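Local coordinates for protein putative acid phosphatase WZB (Escherichia coli, PDB 2WMY) that probably removes phosphate from phosphotyrosine in proteins, as a member of the low molecular weight protein tyrosine phosphatase family, at residues Ile24-Leu29 with Lys36-Ala41; Asn62-Lys67 with Ser132-Leu137. The protein carries 1 engineered substitution. All coordinates share one frame; numbering follows the deposited sequence.

Interaction 1 and interaction 2 meet around helix 21-32 of a small alpha/beta phosphatase fold. Interaction 1 comes first along the chain and lays this helix on strand 37-42, an outermost strand of the four-stranded parallel sheet; interaction 2 follows, bringing the loop after helix 53-61 to the C-terminal helix 127-147. Their centres are about 12 Å apart, and helix 21-32, part of interaction 1, also touches both segments of interaction 2. On that helix Arg27 is a probable hydrogen-bond donor to the backbone of Lys67, with NH1 3.0 Å from O, and CG2 of Ile24 packs at 3.5 Å on CD1 of Leu137. Helix 21-32 thereby links the sheet to the loop and to helix 127-147.

Interaction 1 of 2, residues Ile24-Leu29 with Lys36-Ala41; sequences IGERLL and KKINSA
Glu26 lays its side chain alongside Ile38, the two sliding past each other in opposite directions, with CG of Glu26 3.7 Å from the carbonyl O of Ile38. With CG anti to the backbone N (chi1 161°) and the chain extended beyond it, the carboxylate is carried past Ile38 to Ser40. There the hydroxyl OG of Ser40 donates to OE1 of Glu26 over 2.7 Å, approaching from above the carboxylate plane, 42° out of it. A water also lies 2.7 Å from OE1 of Glu26 and accepts from the backbone N of Ser40, tying the acid to the strand a second time. The other oxygen is claimed by the next residue of the helix: NE of Arg27 reaches OE2 of Glu26 at 2.7 Å in a nearly straight hydrogen bond that is part of a salt bridge; OE2 uses its anti lone pair and lies close to the guanidinium plane of Arg27. Both carboxylate oxygens are thus gripped, which should fix the rotation of the group and favour its charged form. Helix and strand belong to a beta-alpha-beta crossover, strand 10-15, helix 21-32, strand 37-42; segment 24-29 of the helix and 37-41 of the strand run antiparallel (172°), their axes 7.6 Å apart at closest. Elsewhere in the contact CD1 of Ile38 meets CB of Leu29 at 3.8 Å, while CG2 of Ile38 rests 3.7 Å from the carbonyl O of Glu26. Beyond the pair, Asn18 also hydrogen-bonds to OG of Ser40, whose side chain lies about 7 Å from that of Cys15, the predicted nucleophile.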
loop_
_atom_site.group_PDB
_atom_site.type_symbol
_atom_site.label_atom_id
_atom_site.label_comp_id
_atom_site.label_asym_id
_atom_site.label_seq_id
_atom_site.Cartn_x
_atom_site.Cartn_y
_atom_site.Cartn_z
ATOM N N ILE A 24 3.289 -4.551 -2.000
ATOM C CA ILE A 24 2.495 -5.760 -1.854
ATOM C C ILE A 24 0.999 -5.449 -1.973
ATOM O O ILE A 24 0.267 -6.141 -2.672
ATOM C CB ILE A 24 2.822 -6.466 -0.530
ATOM C CG1 ILE A 24 4.209 -7.111 -0.628
ATOM C CG2 ILE A 24 1.757 -7.497 -0.199
ATOM C CD1 ILE A 24 4.704 -7.725 0.682
ATOM N N GLY A 25 0.560 -4.383 -1.313
ATOM C CA GLY A 25 -0.822 -3.940 -1.410
ATOM C C GLY A 25 -1.193 -3.579 -2.836
ATOM O O GLY A 25 -2.270 -3.929 -3.310
ATOM N N GLU A 26 -0.290 -2.884 -3.524
ATOM C CA GLU A 26 -0.506 -2.506 -4.919
ATOM C C GLU A 26 -0.758 -3.722 -5.795
ATOM O O GLU A 26 -1.725 -3.754 -6.559
ATOM C CB GLU A 26 0.696 -1.729 -5.448
ATOM C CG GLU A 26 0.813 -1.655 -6.957
ATOM C CD GLU A 26 2.183 -1.131 -7.400
ATOM O OE1 GLU A 26 2.525 0.026 -7.062
ATOM O OE2 GLU A 26 2.921 -1.879 -8.078
ATOM N N ARG A 27 0.115 -4.721 -5.682
ATOM C CA ARG A 27 0.056 -5.882 -6.567
ATOM C C ARG A 27 -1.151 -6.770 -6.255
ATOM O O ARG A 27 -1.755 -7.351 -7.158
ATOM C CB ARG A 27 1.366 -6.688 -6.508
ATOM C CG ARG A 27 2.606 -5.906 -6.942
ATOM C CD ARG A 27 2.534 -5.485 -8.402
ATOM N NE ARG A 27 3.541 -4.475 -8.722
ATOM C CZ ARG A 27 4.658 -4.716 -9.408
ATOM N NH1 ARG A 27 4.911 -5.933 -9.869
ATOM N NH2 ARG A 27 5.523 -3.734 -9.637
ATOM N N LEU A 28 -1.495 -6.874 -4.974
ATOM C CA LEU A 28 -2.692 -7.607 -4.579
ATOM C C LEU A 28 -3.932 -6.963 -5.208
ATOM O O LEU A 28 -4.765 -7.646 -5.814
ATOM C CB LEU A 28 -2.813 -7.668 -3.048
ATOM C CG LEU A 28 -1.814 -8.581 -2.316
ATOM C CD1 LEU A 28 -1.834 -8.331 -0.807
ATOM C CD2 LEU A 28 -2.085 -10.056 -2.628
ATOM N N LEU A 29 -4.044 -5.644 -5.085
ATOM C CA LEU A 29 -5.212 -4.944 -5.618
ATOM C C LEU A 29 -5.300 -5.025 -7.141
ATOM O O LEU A 29 -6.397 -5.145 -7.685
ATOM C CB LEU A 29 -5.253 -3.485 -5.151
ATOM C CG LEU A 29 -5.654 -3.245 -3.692
ATOM C CD1 LEU A 29 -5.467 -1.783 -3.309
ATOM C CD2 LEU A 29 -7.081 -3.684 -3.459
ATOM N N LYS A 36 -8.194 -1.038 -13.180
ATOM C CA LYS A 36 -7.916 0.239 -12.529
ATOM C C LYS A 36 -6.436 0.612 -12.568
ATOM O O LYS A 36 -5.573 -0.260 -12.612
ATOM C CB LYS A 36 -8.400 0.220 -11.077
ATOM C CG LYS A 36 -9.873 -0.093 -10.914
ATOM C CD LYS A 36 -10.320 0.163 -9.487
ATOM C CE LYS A 36 -11.714 -0.395 -9.232
ATOM N NZ LYS A 36 -12.694 0.020 -10.279
ATOM N N LYS A 37 -6.155 1.912 -12.543
ATOM C CA LYS A 37 -4.787 2.396 -12.379
ATOM C C LYS A 37 -4.391 2.335 -10.904
ATOM O O LYS A 37 -4.877 3.122 -10.087
ATOM C CB LYS A 37 -4.643 3.827 -12.903
ATOM C CG LYS A 37 -3.209 4.344 -12.893
ATOM C CD LYS A 37 -3.109 5.779 -13.416
ATOM C CE LYS A 37 -3.876 6.751 -12.528
ATOM N NZ LYS A 37 -3.478 8.162 -12.781
ATOM N N ILE A 38 -3.521 1.391 -10.563
ATOM C CA ILE A 38 -3.129 1.191 -9.168
ATOM C C ILE A 38 -1.626 1.298 -8.980
ATOM O O ILE A 38 -0.866 0.498 -9.524
ATOM C CB ILE A 38 -3.638 -0.153 -8.626
ATOM C CG1 ILE A 38 -5.168 -0.187 -8.685
ATOM C CG2 ILE A 38 -3.164 -0.370 -7.194
ATOM C CD1 ILE A 38 -5.774 -1.502 -8.291
ATOM N N ASN A 39 -1.204 2.302 -8.213
ATOM C CA ASN A 39 0.212 2.517 -7.926
ATOM C C ASN A 39 0.471 2.768 -6.444
ATOM O O ASN A 39 -0.449 2.719 -5.631
ATOM C CB ASN A 39 0.763 3.650 -8.793
ATOM C CG ASN A 39 0.909 3.239 -10.253
ATOM O OD1 ASN A 39 1.673 2.327 -10.575
ATOM N ND2 ASN A 39 0.167 3.900 -11.140
ATOM N N SER A 40 1.725 3.030 -6.091
ATOM C CA SER A 40 2.112 3.087 -4.692
ATOM C C SER A 40 3.270 4.043 -4.457
ATOM O O SER A 40 4.061 4.308 -5.359
ATOM C CB SER A 40 2.505 1.693 -4.206
ATOM O OG SER A 40 3.649 1.233 -4.900
ATOM N N ALA A 41 3.372 4.544 -3.232
ATOM C CA ALA A 41 4.440 5.477 -2.865
ATOM C C ALA A 41 4.607 5.514 -1.349
ATOM O O ALA A 41 3.828 4.908 -0.612
ATOM C CB ALA A 41 4.151 6.867 -3.405
HETATM O O HOH W 1 3.756 1.994 -8.343
#

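Interaction 2 of 2, residues Asn62-Lys67 with Ser132-Leu137; sequences NGLCLK and SVYQLL
Tyr134 receives the side-chain amide of Asn62 over one face of its ring, the two planes stacked only 21° apart. CG of Asn62 comes within 3.5 Å of CE2 of Tyr134, and ND2 is offset toward the rim of the ring. At the ring edge, near its plane, methyl CD2 of Leu64 touches CE1 of Tyr134 at 3.9 Å. CG of Tyr134 is anti to the backbone N (chi1 -175°), and the ring placed by this torsion meets both Asn62 and Leu64. Its OH lies 3.6 Å from CB of Leu64 and pairs at 2.8 Å with a water in the ring plane, which in turn donates weakly to the carbonyl O of Asn62. An alanine in place of Tyr134 is likely to deprive the Asn62 amide of its stacking surface and the water of its phenolic partner. Further out, ND2 of Asn62 is held by the carbonyl of Val58, while Leu28 of helix 21-32 packs against both Leu64 and Tyr134. Gly63, with positive phi, turns the chain as the C-prime residue of a Schellman motif, a common C-terminal cap of alpha-helices, here closing helix 53-61.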
loop_
_atom_site.group_PDB
_atom_site.type_symbol
_atom_site.label_atom_id
_atom_site.label_comp_id
_atom_site.label_asym_id
_atom_site.label_seq_id
_atom_site.Cartn_x
_atom_site.Cartn_y
_atom_site.Cartn_z
ATOM N N ASN A 62 3.827 -16.782 -1.684
ATOM C CA ASN A 62 2.376 -16.777 -1.874
ATOM C C ASN A 62 1.931 -16.579 -3.332
ATOM O O ASN A 62 0.767 -16.287 -3.600
ATOM C CB ASN A 62 1.716 -15.719 -0.981
ATOM C CG ASN A 62 1.681 -16.124 0.489
ATOM O OD1 ASN A 62 0.697 -16.688 0.972
ATOM N ND2 ASN A 62 2.759 -15.842 1.202
ATOM N N GLY A 63 2.862 -16.728 -4.269
ATOM C CA GLY A 63 2.531 -16.667 -5.683
ATOM C C GLY A 63 2.300 -15.263 -6.204
ATOM O O GLY A 63 1.692 -15.077 -7.260
ATOM N N LEU A 64 2.793 -14.272 -5.463
ATOM C CA LEU A 64 2.624 -12.876 -5.852
ATOM C C LEU A 64 3.932 -12.286 -6.374
ATOM O O LEU A 64 4.985 -12.461 -5.762
ATOM C CB LEU A 64 2.102 -12.044 -4.676
ATOM C CG LEU A 64 1.826 -10.579 -5.027
ATOM C CD1 LEU A 64 0.691 -10.451 -6.073
ATOM C CD2 LEU A 64 1.534 -9.752 -3.777
ATOM N N CYS A 65 3.859 -11.571 -7.494
ATOM C CA CYS A 65 5.055 -11.011 -8.131
ATOM C C CYS A 65 5.224 -9.514 -7.864
ATOM O O CYS A 65 4.333 -8.711 -8.158
ATOM C CB CYS A 65 5.043 -11.282 -9.642
ATOM S SG CYS A 65 6.449 -10.557 -10.572
ATOM N N LEU A 66 6.380 -9.153 -7.312
ATOM C CA LEU A 66 6.719 -7.762 -7.018
ATOM C C LEU A 66 7.698 -7.183 -8.035
ATOM O O LEU A 66 8.204 -6.073 -7.873
ATOM C CB LEU A 66 7.320 -7.656 -5.618
ATOM C CG LEU A 66 6.400 -7.223 -4.473
ATOM C CD1 LEU A 66 5.018 -7.848 -4.576
ATOM C CD2 LEU A 66 7.052 -7.524 -3.126
ATOM N N LYS A 67 7.962 -7.927 -9.097
ATOM C CA LYS A 67 9.034 -7.545 -10.002
ATOM C C LYS A 67 8.735 -6.259 -10.762
ATOM O O LYS A 67 7.594 -5.987 -11.126
ATOM C CB LYS A 67 9.390 -8.700 -10.942
ATOM C CG LYS A 67 10.100 -9.845 -10.232
ATOM C CD LYS A 67 10.309 -11.044 -11.146
ATOM C CE LYS A 67 11.240 -12.054 -10.504
ATOM N NZ LYS A 67 11.899 -12.921 -11.518
ATOM N N SER A 132 2.793 -12.541 8.465
ATOM C CA SER A 132 1.675 -11.936 9.160
ATOM C C SER A 132 1.193 -10.680 8.428
ATOM O O SER A 132 0.013 -10.547 8.128
ATOM C CB SER A 132 2.074 -11.631 10.609
ATOM O OG SER A 132 1.091 -10.852 11.259
ATOM N N VAL A 133 2.110 -9.776 8.110
ATOM C CA VAL A 133 1.749 -8.584 7.346
ATOM C C VAL A 133 1.158 -8.924 5.972
ATOM O O VAL A 133 0.186 -8.302 5.543
ATOM C CB VAL A 133 2.938 -7.613 7.204
ATOM C CG1 VAL A 133 2.570 -6.443 6.298
ATOM C CG2 VAL A 133 3.358 -7.109 8.575
ATOM N N TYR A 134 1.729 -9.917 5.293
ATOM C CA TYR A 134 1.176 -10.355 4.014
ATOM C C TYR A 134 -0.292 -10.764 4.132
ATOM O O TYR A 134 -1.134 -10.356 3.319
ATOM C CB TYR A 134 1.967 -11.523 3.415
ATOM C CG TYR A 134 1.466 -11.884 2.033
ATOM C CD1 TYR A 134 1.982 -11.259 0.905
ATOM C CD2 TYR A 134 0.442 -12.806 1.859
ATOM C CE1 TYR A 134 1.521 -11.571 -0.369
ATOM C CE2 TYR A 134 -0.027 -13.123 0.595
ATOM C CZ TYR A 134 0.519 -12.498 -0.518
ATOM O OH TYR A 134 0.063 -12.798 -1.782
ATOM N N GLN A 135 -0.592 -11.591 5.129
ATOM C CA GLN A 135 -1.960 -12.052 5.321
ATOM C C GLN A 135 -2.910 -10.883 5.572
ATOM O O GLN A 135 -4.003 -10.835 5.022
ATOM C CB GLN A 135 -2.058 -13.071 6.458
ATOM C CG GLN A 135 -3.499 -13.509 6.720
ATOM C CD GLN A 135 -3.631 -14.449 7.900
ATOM O OE1 GLN A 135 -2.918 -15.448 7.998
ATOM N NE2 GLN A 135 -4.547 -14.134 8.805
ATOM N N LEU A 136 -2.487 -9.939 6.402
ATOM C CA LEU A 136 -3.299 -8.762 6.678
ATOM C C LEU A 136 -3.561 -7.949 5.411
ATOM O O LEU A 136 -4.679 -7.508 5.174
ATOM C CB LEU A 136 -2.632 -7.891 7.734
ATOM C CG LEU A 136 -2.656 -8.386 9.179
ATOM C CD1 LEU A 136 -1.776 -7.486 10.036
ATOM C CD2 LEU A 136 -4.089 -8.455 9.739
ATOM N N LEU A 137 -2.522 -7.744 4.606
ATOM C CA LEU A 137 -2.668 -7.005 3.355
ATOM C C LEU A 137 -3.607 -7.733 2.405
ATOM O O LEU A 137 -4.387 -7.116 1.675
ATOM C CB LEU A 137 -1.304 -6.790 2.693
ATOM C CG LEU A 137 -0.477 -5.635 3.271
ATOM C CD1 LEU A 137 0.869 -5.538 2.583
ATOM C CD2 LEU A 137 -1.226 -4.318 3.138
HETATM O O HOH W 2 -1.995 -14.595 -2.429
#